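Local coordinates for periplasmic binding protein (Sulfurospirillum deleyianum, PDB 4PAG) that probably captures a small ligand in the periplasm for an ABC transporter, and can hold a histidine, at residues A[170-181]-A[226-237]; A[259-269]-A[280-288]. One frame throughout, in Å; residues are numbered along the deposited sequence.

Interaction 1: residues A[170-181]-A[226-237]; sequences RTKVYYAEGDFG and DPEVIIVQNPTF. With HIS (histidine), chain E.
Q233 and Y175 touch through the amide NE2 and the phenol OH. Q233 NE2 gives a hydrogen bond of 3.0 Å to Y175 OH. It is almost straight (177°), lies in the amide plane and reaches the ring at its edge. The amide stands nearly perpendicular to the ring. A176 and F237 make a second junction, with A176 CB 3.8 Å from F237 CE2. CG of F237 is anti to the backbone N (chi1 -178°), which lays the ring under the turn 178-181. There G181 CA sits over the ring centre, 3.5 Å from the F237 centroid, in a CH-pi contact. G181, a glycine with positive phi, leaves room for the ring. With an alanine at F237, G181 CA would probably lose its ring and a gap would open beside A176. Strands 172-176 and 229-232 pair in parallel within a four-stranded parallel sheet, in a lobe of the Rossmann-like kind expected for this family. V173, Y175, V229 and I231 lie on one sheet face. Y174, A176, I230 and V232 lie on the other. At the start of the pair, K172 O accepts from both V229 N and E228 N. E228 OE2 answers by taking K172 N at 2.8 Å, from above the carboxylate plane. K172 NZ bonds to D226 O at 3.2 Å and to Y225 O. At the far end, N234 ND2 reaches D179 OD1 at 3.0 Å, and this oxygen forms a salt bridge with K52. One water joins A176 O, G178 O and N234 N. In the second shell, Y174 OH holds the turn through G181 O at 2.7 Å. D270 is a further partner of Y175 OH, and N267 ND2 binds Q233 OE1, which helps fix the turn of the amide.

Interaction 2: residues A[259-269]-A[280-288]; sequences YLVPKSPFNWT and GAHWIASKL. With HIS (histidine), chain E.
W283, which gives the largest share of this contact, has its backbone O gripped by two donors. S286 OG bonds to W283 O at 2.6 Å, and K287 N bonds to it along the helix. The W283 side chain leaves the helix with CG anti to the backbone N (chi1 173°) and stands against segment 259-269. P262 CD lies over one face of the indole, 3.9 Å from the centroid of the six-membered ring of W283. K287 CG lies over the opposite face, toward the rim. W268 makes a T-shaped pair with W283, at 86° between planes. The edge of W268 points at the face of W283, with W268 CZ3 3.7 Å from W283 CG. P262 CB in turn covers a face of W268, and Y305 OH takes the indole NH of W268. K287 runs its aliphatic chain across the Y259 ring. K287 CD sits 3.6 Å from the Y259 centroid, 4° off the normal, in a CH-pi contact. A water bridges Y259 OH and K287 O. In the first turn of helix 277-288, G280 CA approaches W268 O at 3.4 Å. The lack of a side chain at G280 allows this. The buried oxygen has no hydrogen-bond partner in the model. L260, V261 and K263 line the histidine pocket. K263 NZ bonds to the ligand O at 2.9 Å and is also held by V261 O. L260 O takes a weak bond from ligand ND1. Strand 258-260 is an outermost strand of the parallel sheet and pairs with strand 229-232. Helix 277-288 packs on this edge of the sheet, and its L288 also touches V229. A281 and A285 face L158 of helix 141-163, while W268 packs on V301 of helix 297-309.

Both interactions are largely buried, and both use the same parallel sheet. Interaction 1 joins its two inner strands, so backbone bonds carry much of it, with polar side chains and waters at the strand ends. Interaction 2 sets an outermost strand and the loop after it against a helix. Its chemistry across the segments is aromatic and apolar. They meet where I231 CG2 packs on V261 CG2. Q233 O probably bonds to K263 NZ, and T171 OG1 to L288 O. Both reach the bound histidine, interaction 1 by P235 and interaction 2 by L260, V261 and K263. The centre of interaction 2 is about 10 Å from the centre of the chain, against about 17 Å for interaction 1.

Interaction 1: residues A[170-181]-A[226-237]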
loop_
_atom_site.group_PDB
_atom_site.type_symbol
_atom_site.label_atom_id
_atom_site.label_comp_id
_atom_site.label_asym_id
_atom_site.label_seq_id
_atom_site.Cartn_x
_atom_site.Cartn_y
_atom_site.Cartn_z
ATOM N N ARG A 170 -6.271 20.336 -11.570
ATOM C CA ARG A 170 -6.171 19.103 -10.787
ATOM C C ARG A 170 -7.461 18.849 -10.016
ATOM O O ARG A 170 -8.009 19.755 -9.391
ATOM C CB ARG A 170 -4.991 19.160 -9.813
ATOM C CG ARG A 170 -3.629 19.321 -10.480
ATOM C CD ARG A 170 -3.121 18.003 -11.012
ATOM N NE ARG A 170 -1.890 18.122 -11.799
ATOM C CZ ARG A 170 -0.658 17.862 -11.359
ATOM N NH1 ARG A 170 -0.436 17.483 -10.110
ATOM N NH2 ARG A 170 0.371 17.985 -12.187
ATOM N N THR A 171 -7.929 17.608 -10.049
ATOM C CA THR A 171 -9.211 17.235 -9.447
ATOM C C THR A 171 -9.140 17.284 -7.920
ATOM O O THR A 171 -8.289 16.641 -7.324
ATOM C CB THR A 171 -9.606 15.817 -9.906
ATOM O OG1 THR A 171 -9.681 15.792 -11.333
ATOM C CG2 THR A 171 -10.947 15.365 -9.318
ATOM N N LYS A 172 -10.040 18.039 -7.290
ATOM C CA LYS A 172 -10.129 18.053 -5.829
ATOM C C LYS A 172 -10.688 16.724 -5.320
ATOM O O LYS A 172 -11.734 16.258 -5.784
ATOM C CB LYS A 172 -10.998 19.209 -5.342
ATOM C CG LYS A 172 -10.408 20.584 -5.631
ATOM C CD LYS A 172 -11.451 21.685 -5.520
ATOM C CE LYS A 172 -11.946 21.877 -4.099
ATOM N NZ LYS A 172 -13.178 22.723 -4.057
ATOM N N VAL A 173 -9.984 16.116 -4.368
ATOM C CA VAL A 173 -10.373 14.817 -3.844
ATOM C C VAL A 173 -10.345 14.805 -2.307
ATOM O O VAL A 173 -9.438 15.362 -1.674
ATOM C CB VAL A 173 -9.513 13.670 -4.463
ATOM C CG1 VAL A 173 -8.022 13.890 -4.259
ATOM C CG2 VAL A 173 -9.916 12.310 -3.909
ATOM N N TYR A 174 -11.367 14.178 -1.726
ATOM C CA TYR A 174 -11.456 13.939 -0.300
ATOM C C TYR A 174 -11.308 12.446 -0.053
ATOM O O TYR A 174 -12.017 11.636 -0.643
ATOM C CB TYR A 174 -12.796 14.433 0.256
ATOM C CG TYR A 174 -12.981 14.132 1.724
ATOM C CD1 TYR A 174 -12.161 14.726 2.677
ATOM C CD2 TYR A 174 -13.951 13.237 2.162
ATOM C CE1 TYR A 174 -12.309 14.445 4.021
ATOM C CE2 TYR A 174 -14.109 12.948 3.512
ATOM C CZ TYR A 174 -13.282 13.561 4.433
ATOM O OH TYR A 174 -13.416 13.304 5.766
ATOM N N TYR A 175 -10.369 12.087 0.814
ATOM C CA TYR A 175 -10.150 10.697 1.196
ATOM C C TYR A 175 -10.962 10.418 2.452
ATOM O O TYR A 175 -10.625 10.894 3.534
ATOM C CB TYR A 175 -8.657 10.466 1.438
ATOM C CG TYR A 175 -8.245 9.054 1.798
ATOM C CD1 TYR A 175 -8.943 7.942 1.332
ATOM C CD2 TYR A 175 -7.128 8.836 2.592
ATOM C CE1 TYR A 175 -8.543 6.652 1.659
ATOM C CE2 TYR A 175 -6.720 7.560 2.925
ATOM C CZ TYR A 175 -7.428 6.468 2.467
ATOM O OH TYR A 175 -7.007 5.201 2.825
ATOM N N ALA A 176 -12.055 9.676 2.299
ATOM C CA ALA A 176 -12.993 9.472 3.399
ATOM C C ALA A 176 -12.675 8.181 4.122
ATOM O O ALA A 176 -12.843 7.100 3.576
ATOM C CB ALA A 176 -14.422 9.453 2.888
ATOM N N GLU A 177 -12.221 8.305 5.362
ATOM C CA GLU A 177 -11.857 7.155 6.168
ATOM C C GLU A 177 -12.819 7.004 7.334
ATOM O O GLU A 177 -13.585 7.922 7.642
ATOM C CB GLU A 177 -10.429 7.321 6.672
ATOM C CG GLU A 177 -9.393 7.299 5.563
ATOM C CD GLU A 177 -7.993 7.479 6.114
ATOM O OE1 GLU A 177 -7.717 8.603 6.604
ATOM O OE2 GLU A 177 -7.195 6.508 6.068
ATOM N N GLY A 178 -12.790 5.828 7.956
ATOM C CA GLY A 178 -13.659 5.509 9.072
ATOM C C GLY A 178 -15.083 5.183 8.664
ATOM O O GLY A 178 -15.485 5.352 7.512
ATOM N N ASP A 179 -15.856 4.727 9.638
ATOM C CA ASP A 179 -17.218 4.266 9.384
ATOM C C ASP A 179 -18.169 5.390 9.025
ATOM O O ASP A 179 -19.224 5.139 8.468
ATOM C CB ASP A 179 -17.750 3.514 10.598
ATOM C CG ASP A 179 -16.975 2.236 10.873
ATOM O OD1 ASP A 179 -16.448 1.634 9.904
ATOM O OD2 ASP A 179 -16.893 1.837 12.058
ATOM N N PHE A 180 -17.796 6.627 9.331
ATOM C CA PHE A 180 -18.694 7.757 9.131
ATOM C C PHE A 180 -18.125 8.785 8.169
ATOM O O PHE A 180 -18.705 9.854 7.996
ATOM C CB PHE A 180 -19.012 8.399 10.485
ATOM C CG PHE A 180 -19.461 7.409 11.530
ATOM C CD1 PHE A 180 -20.792 7.022 11.614
ATOM C CD2 PHE A 180 -18.551 6.863 12.426
ATOM C CE1 PHE A 180 -21.208 6.111 12.577
ATOM C CE2 PHE A 180 -18.958 5.947 13.386
ATOM C CZ PHE A 180 -20.287 5.570 13.461
ATOM N N GLY A 181 -16.997 8.457 7.536
ATOM C CA GLY A 181 -16.372 9.341 6.561
ATOM C C GLY A 181 -15.733 10.588 7.150
ATOM O O GLY A 181 -15.346 11.483 6.403
ATOM N N ASP A 226 -15.719 20.926 -0.626
ATOM C CA ASP A 226 -16.372 20.777 -1.929
ATOM C C ASP A 226 -15.571 19.862 -2.881
ATOM O O ASP A 226 -15.202 20.269 -3.988
ATOM C CB ASP A 226 -16.586 22.176 -2.544
ATOM C CG ASP A 226 -17.386 22.149 -3.847
ATOM O OD1 ASP A 226 -18.235 21.255 -4.025
ATOM O OD2 ASP A 226 -17.168 23.041 -4.701
ATOM N N PRO A 227 -15.289 18.619 -2.454
ATOM C CA PRO A 227 -14.481 17.779 -3.342
ATOM C C PRO A 227 -15.232 17.405 -4.617
ATOM O O PRO A 227 -16.467 17.339 -4.622
ATOM C CB PRO A 227 -14.212 16.530 -2.493
ATOM C CG PRO A 227 -15.394 16.449 -1.578
ATOM C CD PRO A 227 -15.710 17.884 -1.243
ATOM N N GLU A 228 -14.484 17.185 -5.691
ATOM C CA GLU A 228 -15.058 16.725 -6.950
ATOM C C GLU A 228 -15.192 15.206 -6.955
ATOM O O GLU A 228 -16.136 14.664 -7.539
ATOM C CB GLU A 228 -14.209 17.190 -8.127
ATOM C CG GLU A 228 -14.128 18.702 -8.232
ATOM C CD GLU A 228 -13.031 19.169 -9.168
ATOM O OE1 GLU A 228 -13.266 19.161 -10.395
ATOM O OE2 GLU A 228 -11.943 19.551 -8.680
ATOM N N VAL A 229 -14.241 14.532 -6.313
ATOM C CA VAL A 229 -14.257 13.084 -6.169
ATOM C C VAL A 229 -14.039 12.705 -4.703
ATOM O O VAL A 229 -13.250 13.337 -3.995
ATOM C CB VAL A 229 -13.178 12.418 -7.049
ATOM C CG1 VAL A 229 -13.044 10.937 -6.730
ATOM C CG2 VAL A 229 -13.496 12.592 -8.535
ATOM N N ILE A 230 -14.739 11.668 -4.257
ATOM C CA ILE A 230 -14.528 11.122 -2.927
ATOM C C ILE A 230 -14.068 9.671 -3.040
ATOM O O ILE A 230 -14.711 8.843 -3.684
ATOM C CB ILE A 230 -15.781 11.231 -2.038
ATOM C CG1 ILE A 230 -16.142 12.702 -1.794
ATOM C CG2 ILE A 230 -15.541 10.496 -0.720
ATOM C CD1 ILE A 230 -17.513 12.925 -1.188
ATOM N N ILE A 231 -12.930 9.380 -2.420
ATOM C CA ILE A 231 -12.396 8.027 -2.358
ATOM C C ILE A 231 -12.646 7.497 -0.953
ATOM O O ILE A 231 -12.232 8.117 0.027
ATOM C CB ILE A 231 -10.884 8.016 -2.670
ATOM C CG1 ILE A 231 -10.600 8.589 -4.067
ATOM C CG2 ILE A 231 -10.312 6.608 -2.552
ATOM C CD1 ILE A 231 -11.246 7.842 -5.218
ATOM N N VAL A 232 -13.308 6.343 -0.873
ATOM C CA VAL A 232 -13.834 5.787 0.371
ATOM C C VAL A 232 -13.154 4.460 0.726
ATOM O O VAL A 232 -13.028 3.566 -0.112
ATOM C CB VAL A 232 -15.352 5.528 0.230
ATOM C CG1 VAL A 232 -15.902 4.846 1.473
ATOM C CG2 VAL A 232 -16.100 6.830 -0.072
ATOM N N GLN A 233 -12.741 4.322 1.980
ATOM C CA GLN A 233 -12.088 3.091 2.437
ATOM C C GLN A 233 -13.129 2.089 2.966
ATOM O O GLN A 233 -13.111 0.910 2.613
ATOM C CB GLN A 233 -11.041 3.459 3.500
ATOM C CG GLN A 233 -9.757 2.645 3.592
ATOM C CD GLN A 233 -9.240 2.048 2.292
ATOM O OE1 GLN A 233 -9.713 1.013 1.869
ATOM N NE2 GLN A 233 -8.206 2.650 1.708
ATOM N N ASN A 234 -14.064 2.556 3.781
ATOM C CA ASN A 234 -14.951 1.645 4.511
ATOM C C ASN A 234 -16.276 1.385 3.776
ATOM O O ASN A 234 -16.999 2.325 3.415
ATOM C CB ASN A 234 -15.174 2.158 5.941
ATOM C CG ASN A 234 -13.907 2.059 6.808
ATOM O OD1 ASN A 234 -12.791 1.899 6.297
ATOM N ND2 ASN A 234 -14.081 2.139 8.125
ATOM N N PRO A 235 -16.601 0.107 3.540
ATOM C CA PRO A 235 -17.834 -0.181 2.807
ATOM C C PRO A 235 -19.105 0.302 3.509
ATOM O O PRO A 235 -20.062 0.637 2.817
ATOM C CB PRO A 235 -17.831 -1.710 2.668
ATOM C CG PRO A 235 -16.885 -2.202 3.702
ATOM C CD PRO A 235 -15.862 -1.122 3.887
ATOM N N THR A 236 -19.120 0.367 4.846
ATOM C CA THR A 236 -20.311 0.885 5.556
ATOM C C THR A 236 -20.535 2.361 5.224
ATOM O O THR A 236 -21.672 2.793 5.032
ATOM C CB THR A 236 -20.276 0.720 7.104
ATOM O OG1 THR A 236 -19.337 1.639 7.695
ATOM C CG2 THR A 236 -19.926 -0.690 7.502
ATOM N N PHE A 237 -19.458 3.134 5.140
ATOM C CA PHE A 237 -19.606 4.523 4.769
ATOM C C PHE A 237 -20.055 4.675 3.313
ATOM O O PHE A 237 -20.888 5.532 2.988
ATOM C CB PHE A 237 -18.340 5.337 5.008
ATOM C CG PHE A 237 -18.527 6.771 4.661
ATOM C CD1 PHE A 237 -19.487 7.517 5.334
ATOM C CD2 PHE A 237 -17.844 7.348 3.610
ATOM C CE1 PHE A 237 -19.721 8.828 4.997
ATOM C CE2 PHE A 237 -18.075 8.670 3.266
ATOM C CZ PHE A 237 -19.019 9.408 3.957
HETATM N N HIS E . -16.856 -3.936 -1.737
HETATM C CA HIS E . -15.431 -4.126 -1.349
HETATM C C HIS E . -15.249 -3.916 0.148
HETATM O O HIS E . -14.731 -2.909 0.649
HETATM C CB HIS E . -14.522 -3.191 -2.137
HETATM C CG HIS E . -14.800 -3.180 -3.608
HETATM N ND1 HIS E . -14.571 -2.079 -4.405
HETATM C CD2 HIS E . -15.295 -4.139 -4.425
HETATM C CE1 HIS E . -14.901 -2.363 -5.651
HETATM N NE2 HIS E . -15.344 -3.606 -5.691
HETATM O OXT HIS E . -15.648 -4.792 0.901
HETATM O O HOH W 1 -10.492 21.411 -10.400
HETATM O O HOH W 2 -14.589 5.252 4.821
HETATM O O HOH W 3 -11.046 3.907 6.920
#

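Interaction 2: residues A[259-269]-A[280-288]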
loop_
_atom_site.group_PDB
_atom_site.type_symbol
_atom_site.label_atom_id
_atom_site.label_comp_id
_atom_site.label_asym_id
_atom_site.label_seq_id
_atom_site.Cartn_x
_atom_site.Cartn_y
_atom_site.Cartn_z
ATOM N N TYR A 259 -16.043 6.475 -4.803
ATOM C CA TYR A 259 -15.523 5.152 -5.179
ATOM C C TYR A 259 -14.896 4.433 -4.001
ATOM O O TYR A 259 -14.134 5.028 -3.232
ATOM C CB TYR A 259 -14.509 5.279 -6.330
ATOM C CG TYR A 259 -15.066 6.063 -7.510
ATOM C CD1 TYR A 259 -15.970 5.483 -8.390
ATOM C CD2 TYR A 259 -14.733 7.400 -7.703
ATOM C CE1 TYR A 259 -16.519 6.208 -9.441
ATOM C CE2 TYR A 259 -15.265 8.131 -8.763
ATOM C CZ TYR A 259 -16.153 7.523 -9.631
ATOM O OH TYR A 259 -16.678 8.228 -10.683
ATOM N N LEU A 260 -15.230 3.152 -3.871
ATOM C CA LEU A 260 -14.758 2.313 -2.779
ATOM C C LEU A 260 -13.438 1.651 -3.182
ATOM O O LEU A 260 -13.339 1.031 -4.229
ATOM C CB LEU A 260 -15.809 1.250 -2.446
ATOM C CG LEU A 260 -15.585 0.312 -1.264
ATOM C CD1 LEU A 260 -15.520 1.068 0.053
ATOM C CD2 LEU A 260 -16.690 -0.743 -1.227
ATOM N N VAL A 261 -12.421 1.796 -2.351
ATOM C CA VAL A 261 -11.102 1.235 -2.658
ATOM C C VAL A 261 -11.156 -0.296 -2.631
ATOM O O VAL A 261 -11.599 -0.869 -1.643
ATOM C CB VAL A 261 -10.038 1.721 -1.646
ATOM C CG1 VAL A 261 -8.686 1.095 -1.924
ATOM C CG2 VAL A 261 -9.910 3.235 -1.673
ATOM N N PRO A 262 -10.706 -0.967 -3.710
ATOM C CA PRO A 262 -10.597 -2.424 -3.692
ATOM C C PRO A 262 -9.586 -2.959 -2.688
ATOM O O PRO A 262 -8.571 -2.306 -2.387
ATOM C CB PRO A 262 -10.143 -2.768 -5.112
ATOM C CG PRO A 262 -10.577 -1.610 -5.940
ATOM C CD PRO A 262 -10.409 -0.423 -5.043
ATOM N N LYS A 263 -9.867 -4.156 -2.191
ATOM C CA LYS A 263 -9.139 -4.721 -1.056
ATOM C C LYS A 263 -8.654 -6.149 -1.246
ATOM O O LYS A 263 -8.050 -6.705 -0.329
ATOM C CB LYS A 263 -10.037 -4.675 0.184
ATOM C CG LYS A 263 -10.388 -3.266 0.601
ATOM C CD LYS A 263 -11.463 -3.218 1.650
ATOM C CE LYS A 263 -11.732 -1.774 2.031
ATOM N NZ LYS A 263 -12.468 -1.050 0.963
ATOM N N SER A 264 -8.899 -6.737 -2.418
ATOM C CA SER A 264 -8.669 -8.161 -2.641
ATOM C C SER A 264 -7.433 -8.430 -3.508
ATOM O O SER A 264 -7.415 -8.063 -4.683
ATOM C CB SER A 264 -9.901 -8.790 -3.293
ATOM O OG SER A 264 -11.047 -8.615 -2.474
ATOM N N PRO A 265 -6.399 -9.083 -2.942
ATOM C CA PRO A 265 -6.240 -9.567 -1.572
ATOM C C PRO A 265 -5.574 -8.558 -0.628
ATOM O O PRO A 265 -5.605 -8.741 0.596
ATOM C CB PRO A 265 -5.324 -10.768 -1.761
ATOM C CG PRO A 265 -4.405 -10.322 -2.850
ATOM C CD PRO A 265 -5.276 -9.533 -3.792
ATOM N N PHE A 266 -4.947 -7.530 -1.199
ATOM C CA PHE A 266 -4.319 -6.468 -0.436
ATOM C C PHE A 266 -4.963 -5.149 -0.866
ATOM O O PHE A 266 -5.331 -4.977 -2.030
ATOM C CB PHE A 266 -2.821 -6.365 -0.737
ATOM C CG PHE A 266 -2.021 -7.615 -0.492
ATOM C CD1 PHE A 266 -2.348 -8.526 0.516
ATOM C CD2 PHE A 266 -0.865 -7.840 -1.239
ATOM C CE1 PHE A 266 -1.558 -9.653 0.735
ATOM C CE2 PHE A 266 -0.074 -8.957 -1.017
ATOM C CZ PHE A 266 -0.418 -9.863 -0.025
ATOM N N ASN A 267 -5.062 -4.208 0.063
ATOM C CA ASN A 267 -5.653 -2.898 -0.230
ATOM C C ASN A 267 -4.882 -2.166 -1.329
ATOM O O ASN A 267 -3.642 -2.131 -1.317
ATOM C CB ASN A 267 -5.670 -2.068 1.042
ATOM C CG ASN A 267 -6.642 -0.907 0.978
ATOM O OD1 ASN A 267 -6.394 0.107 0.300
ATOM N ND2 ASN A 267 -7.745 -1.029 1.706
ATOM N N TRP A 268 -5.614 -1.585 -2.281
ATOM C CA TRP A 268 -5.003 -0.914 -3.421
ATOM C C TRP A 268 -4.332 0.420 -3.078
ATOM O O TRP A 268 -3.493 0.872 -3.848
ATOM C CB TRP A 268 -6.024 -0.694 -4.557
ATOM C CG TRP A 268 -6.350 -1.929 -5.348
ATOM C CD1 TRP A 268 -6.152 -3.229 -4.969
ATOM C CD2 TRP A 268 -6.962 -1.981 -6.640
ATOM N NE1 TRP A 268 -6.580 -4.076 -5.951
ATOM C CE2 TRP A 268 -7.089 -3.339 -6.985
ATOM C CE3 TRP A 268 -7.414 -1.009 -7.541
ATOM C CZ2 TRP A 268 -7.644 -3.754 -8.199
ATOM C CZ3 TRP A 268 -7.965 -1.427 -8.740
ATOM C CH2 TRP A 268 -8.078 -2.782 -9.053
ATOM N N THR A 269 -4.679 1.052 -1.956
ATOM C CA THR A 269 -4.134 2.396 -1.659
ATOM C C THR A 269 -3.553 2.654 -0.262
ATOM O O THR A 269 -2.730 3.558 -0.115
ATOM C CB THR A 269 -5.158 3.519 -1.984
ATOM O OG1 THR A 269 -6.179 3.573 -0.980
ATOM C CG2 THR A 269 -5.799 3.294 -3.338
ATOM N N GLY A 280 -2.942 0.811 -7.849
ATOM C CA GLY A 280 -3.924 1.648 -7.170
ATOM C C GLY A 280 -3.901 3.103 -7.579
ATOM O O GLY A 280 -4.949 3.738 -7.669
ATOM N N ALA A 281 -2.711 3.652 -7.817
ATOM C CA ALA A 281 -2.605 5.049 -8.256
ATOM C C ALA A 281 -3.178 5.231 -9.664
ATOM O O ALA A 281 -3.762 6.272 -9.967
ATOM C CB ALA A 281 -1.170 5.525 -8.189
ATOM N N HIS A 282 -3.034 4.219 -10.512
ATOM C CA HIS A 282 -3.690 4.241 -11.827
ATOM C C HIS A 282 -5.207 4.201 -11.692
ATOM O O HIS A 282 -5.925 4.962 -12.361
ATOM C CB HIS A 282 -3.211 3.097 -12.719
ATOM C CG HIS A 282 -1.967 3.417 -13.478
ATOM N ND1 HIS A 282 -1.983 4.113 -14.665
ATOM C CD2 HIS A 282 -0.667 3.156 -13.210
ATOM C CE1 HIS A 282 -0.746 4.262 -15.102
ATOM N NE2 HIS A 282 0.071 3.690 -14.235
ATOM N N TRP A 283 -5.694 3.318 -10.831
ATOM C CA TRP A 283 -7.127 3.255 -10.539
ATOM C C TRP A 283 -7.649 4.614 -10.064
ATOM O O TRP A 283 -8.673 5.108 -10.567
ATOM C CB TRP A 283 -7.414 2.165 -9.508
ATOM C CG TRP A 283 -8.832 2.146 -9.045
ATOM C CD1 TRP A 283 -9.905 1.632 -9.717
ATOM C CD2 TRP A 283 -9.340 2.666 -7.815
ATOM N NE1 TRP A 283 -11.045 1.794 -8.979
ATOM C CE2 TRP A 283 -10.732 2.433 -7.810
ATOM C CE3 TRP A 283 -8.761 3.311 -6.720
ATOM C CZ2 TRP A 283 -11.547 2.808 -6.748
ATOM C CZ3 TRP A 283 -9.578 3.699 -5.670
ATOM C CH2 TRP A 283 -10.957 3.442 -5.693
ATOM N N ILE A 284 -6.945 5.226 -9.113
ATOM C CA ILE A 284 -7.286 6.587 -8.665
ATOM C C ILE A 284 -7.290 7.595 -9.835
ATOM O O ILE A 284 -8.232 8.394 -9.973
ATOM C CB ILE A 284 -6.333 7.097 -7.554
ATOM C CG1 ILE A 284 -6.551 6.317 -6.252
ATOM C CG2 ILE A 284 -6.559 8.572 -7.279
ATOM C CD1 ILE A 284 -5.413 6.477 -5.263
ATOM N N ALA A 285 -6.246 7.577 -10.661
ATOM C CA ALA A 285 -6.170 8.495 -11.808
ATOM C C ALA A 285 -7.371 8.340 -12.748
ATOM O O ALA A 285 -7.919 9.337 -13.252
ATOM C CB ALA A 285 -4.870 8.289 -12.574
ATOM N N SER A 286 -7.782 7.095 -12.965
ATOM C CA SER A 286 -8.938 6.784 -13.811
ATOM C C SER A 286 -10.227 7.391 -13.248
ATOM O O SER A 286 -11.116 7.763 -14.005
ATOM C CB SER A 286 -9.104 5.271 -14.003
ATOM O OG SER A 286 -9.684 4.638 -12.863
ATOM N N LYS A 287 -10.320 7.493 -11.928
ATOM C CA LYS A 287 -11.484 8.097 -11.285
ATOM C C LYS A 287 -11.391 9.628 -11.231
ATOM O O LYS A 287 -12.404 10.303 -11.352
ATOM C CB LYS A 287 -11.671 7.529 -9.875
ATOM C CG LYS A 287 -11.889 6.021 -9.812
ATOM C CD LYS A 287 -13.026 5.546 -10.715
ATOM C CE LYS A 287 -13.268 4.056 -10.550
ATOM N NZ LYS A 287 -14.000 3.512 -11.721
ATOM N N LEU A 288 -10.188 10.169 -11.051
ATOM C CA LEU A 288 -9.988 11.625 -11.024
ATOM C C LEU A 288 -10.128 12.279 -12.411
ATOM O O LEU A 288 -10.547 13.428 -12.522
ATOM C CB LEU A 288 -8.615 11.958 -10.443
ATOM C CG LEU A 288 -8.296 11.519 -9.008
ATOM C CD1 LEU A 288 -6.880 11.971 -8.641
ATOM C CD2 LEU A 288 -9.307 12.055 -8.011
HETATM N N HIS E . -16.856 -3.936 -1.737
HETATM C CA HIS E . -15.431 -4.126 -1.349
HETATM C C HIS E . -15.249 -3.916 0.148
HETATM O O HIS E . -14.731 -2.909 0.649
HETATM C CB HIS E . -14.522 -3.191 -2.137
HETATM C CG HIS E . -14.800 -3.180 -3.608
HETATM N ND1 HIS E . -14.571 -2.079 -4.405
HETATM C CD2 HIS E . -15.295 -4.139 -4.425
HETATM C CE1 HIS E . -14.901 -2.363 -5.651
HETATM N NE2 HIS E . -15.344 -3.606 -5.691
HETATM O OXT HIS E . -15.648 -4.792 0.901
HETATM O O HOH W 4 -15.127 9.993 -11.746
#